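Local coordinates for protein ArtJ (Geobacillus stearothermophilus, PDB 2PVU) that binds the basic amino acids arginine, lysine and histidine, probably delivering them to its cognate ATP-binding cassette transporter, at residues K43-D49 with D81-I87. Residues are numbered along the deposited sequence; the frame is centred on the assembly and turned at random.
Sequences KVVVGTD and DYELKNI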
# COMPACT_ATOMS: atom_id res chain seq x y z
N LYS A 43 -21.42 8.94 -8.61
CA LYS A 43 -20.10 8.47 -8.89
C LYS A 43 -19.78 7.36 -7.92
O LYS A 43 -20.24 7.36 -6.76
CB LYS A 43 -19.10 9.61 -8.70
CG LYS A 43 -19.23 10.77 -9.75
CD LYS A 43 -18.27 11.91 -9.37
CE LYS A 43 -18.12 13.05 -10.42
NZ LYS A 43 -18.99 12.86 -11.59
N VAL A 44 -18.92 6.45 -8.35
CA VAL A 44 -18.33 5.51 -7.42
C VAL A 44 -17.42 6.29 -6.45
O VAL A 44 -16.62 7.13 -6.87
CB VAL A 44 -17.46 4.45 -8.16
CG1 VAL A 44 -16.82 3.50 -7.14
CG2 VAL A 44 -18.33 3.71 -9.16
N VAL A 45 -17.56 6.00 -5.16
CA VAL A 45 -16.77 6.68 -4.15
C VAL A 45 -15.59 5.78 -3.83
O VAL A 45 -15.77 4.68 -3.25
CB VAL A 45 -17.59 6.96 -2.86
CG1 VAL A 45 -16.72 7.65 -1.81
CG2 VAL A 45 -18.81 7.82 -3.22
N VAL A 46 -14.39 6.27 -4.15
CA VAL A 46 -13.19 5.45 -3.94
C VAL A 46 -12.35 6.09 -2.83
O VAL A 46 -12.03 7.26 -2.91
CB VAL A 46 -12.31 5.35 -5.24
CG1 VAL A 46 -11.15 4.33 -5.01
CG2 VAL A 46 -13.12 4.96 -6.46
N GLY A 47 -12.06 5.33 -1.77
CA GLY A 47 -11.21 5.85 -0.67
C GLY A 47 -9.76 5.42 -0.75
O GLY A 47 -9.42 4.38 -1.33
N THR A 48 -8.90 6.21 -0.11
CA THR A 48 -7.46 5.94 -0.06
C THR A 48 -6.85 6.64 1.15
O THR A 48 -7.49 7.52 1.77
CB THR A 48 -6.75 6.40 -1.37
OG1 THR A 48 -5.43 5.81 -1.46
CG2 THR A 48 -6.65 7.96 -1.47
N ASP A 49 -5.63 6.21 1.50
CA ASP A 49 -4.82 6.83 2.58
C ASP A 49 -3.70 7.52 1.86
O ASP A 49 -2.67 6.87 1.60
CB ASP A 49 -4.30 5.72 3.52
CG ASP A 49 -3.18 6.20 4.44
OD1 ASP A 49 -3.25 7.39 4.85
OD2 ASP A 49 -2.26 5.40 4.75
N ASP A 81 -17.81 6.36 -13.71
CA ASP A 81 -17.48 7.65 -13.11
C ASP A 81 -17.18 7.48 -11.65
O ASP A 81 -17.86 6.71 -10.96
CB ASP A 81 -18.66 8.58 -13.21
CG ASP A 81 -18.28 9.90 -13.79
OD1 ASP A 81 -19.06 10.36 -14.65
OD2 ASP A 81 -17.21 10.44 -13.42
N TYR A 82 -16.20 8.22 -11.15
CA TYR A 82 -15.71 8.03 -9.79
C TYR A 82 -15.10 9.31 -9.20
O TYR A 82 -14.82 10.31 -9.93
CB TYR A 82 -14.69 6.86 -9.74
CG TYR A 82 -13.33 7.27 -10.23
CD1 TYR A 82 -12.31 7.60 -9.33
CD2 TYR A 82 -13.06 7.36 -11.61
CE1 TYR A 82 -11.06 8.01 -9.79
CE2 TYR A 82 -11.81 7.76 -12.08
CZ TYR A 82 -10.83 8.09 -11.16
OH TYR A 82 -9.59 8.52 -11.61
N GLU A 83 -14.94 9.28 -7.88
CA GLU A 83 -14.28 10.33 -7.11
C GLU A 83 -13.30 9.61 -6.22
O GLU A 83 -13.62 8.54 -5.66
CB GLU A 83 -15.29 11.03 -6.20
CG GLU A 83 -16.34 11.85 -6.95
CD GLU A 83 -17.35 12.50 -5.99
OE1 GLU A 83 -17.02 12.56 -4.79
OE2 GLU A 83 -18.45 12.93 -6.45
N LEU A 84 -12.10 10.17 -6.09
CA LEU A 84 -11.09 9.60 -5.20
C LEU A 84 -10.92 10.52 -3.97
O LEU A 84 -10.69 11.72 -4.13
CB LEU A 84 -9.75 9.40 -5.92
CG LEU A 84 -8.62 8.91 -5.03
CD1 LEU A 84 -8.94 7.47 -4.45
CD2 LEU A 84 -7.34 8.92 -5.83
N LYS A 85 -11.09 9.95 -2.78
CA LYS A 85 -11.07 10.72 -1.53
C LYS A 85 -10.00 10.23 -0.57
O LYS A 85 -9.89 9.02 -0.30
CB LYS A 85 -12.45 10.66 -0.86
CG LYS A 85 -13.48 11.63 -1.55
CD LYS A 85 -14.90 11.39 -1.09
CE LYS A 85 -15.73 12.68 -1.13
NZ LYS A 85 -15.71 13.39 -2.48
N ASN A 86 -9.22 11.17 -0.00
CA ASN A 86 -8.24 10.78 1.00
C ASN A 86 -8.93 10.70 2.34
O ASN A 86 -9.16 11.72 3.02
CB ASN A 86 -7.07 11.77 1.03
CG ASN A 86 -6.05 11.49 2.13
OD1 ASN A 86 -5.88 10.36 2.56
ND2 ASN A 86 -5.39 12.55 2.60
N ILE A 87 -9.30 9.49 2.74
CA ILE A 87 -10.00 9.36 3.99
C ILE A 87 -9.19 8.80 5.14
O ILE A 87 -9.66 8.82 6.30
CB ILE A 87 -11.34 8.62 3.85
CG1 ILE A 87 -11.13 7.27 3.20
CG2 ILE A 87 -12.33 9.52 3.07
CD1 ILE A 87 -12.41 6.38 3.23
O HOH W 1 -4.10 9.96 4.75
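Val46, level with Leu84 on the neighbouring parallel strand, offers one methyl to it and the other to Tyr82. With CG1 anti to the backbone N (chi1 -173°), that methyl reaches Leu84 CD1 at 3.9 Å, while CG2 meets Tyr82 CD1 at 4.0 Å. Leu84 CD1 also packs 3.8 Å from Thr48 CG2; threonine suits this place because its methyl joins the apolar row while OG1 hydrogen-bonds to Ile105 O. Helix 66-78 covers this face: Leu71 packs on Val46 and Tyr82, Met75 on Val44 and Tyr82, and the Tyr82 hydroxyl is hydrogen-bonded to Asp72.

Beneath the side chains runs a parallel ladder. Each even-numbered residue of strand 44-48 uses both its N-H and its C=O toward strand 82-86, beginning with Val44 N to Asp81 O at 2.8 Å and ending with Ile87 N to Thr48 O, also at 2.8 Å; the last two bonds are more bent. Val45 and Gly47 make their backbone hydrogen bonds instead with Asp102, Met103 and Ile105, making 44-48 the central strand of its three-stranded sheet. Beside Gly47, Ile87 brings CD1 to 4.1 Å from CA, where the lack of a side chain permits close approach. The connection through helix 66-78 makes a beta-alpha-beta crossover.

Where both strands begin, Lys43 NZ and Asp81 OD2 form a salt bridge at 3.5 Å. On the face opposite helix 66-78, Lys85 NZ grips Glu83 OE1 at 2.8 Å, two residues back along its strand. At the pocket end, a water donates to both Asp49 OD1 and Asn86 OD1, the latter also accepting from Ala50 N. Asp49 OD2 accepts from Gln153 and lies close to side-chain NZ of the bound lysine. The ladder thus delivers a carboxylate to the ligand pocket, where hydrogen bonds from the water and the Gln153 amide help fix its orientation and its negative charge probably favours a cationic side chain.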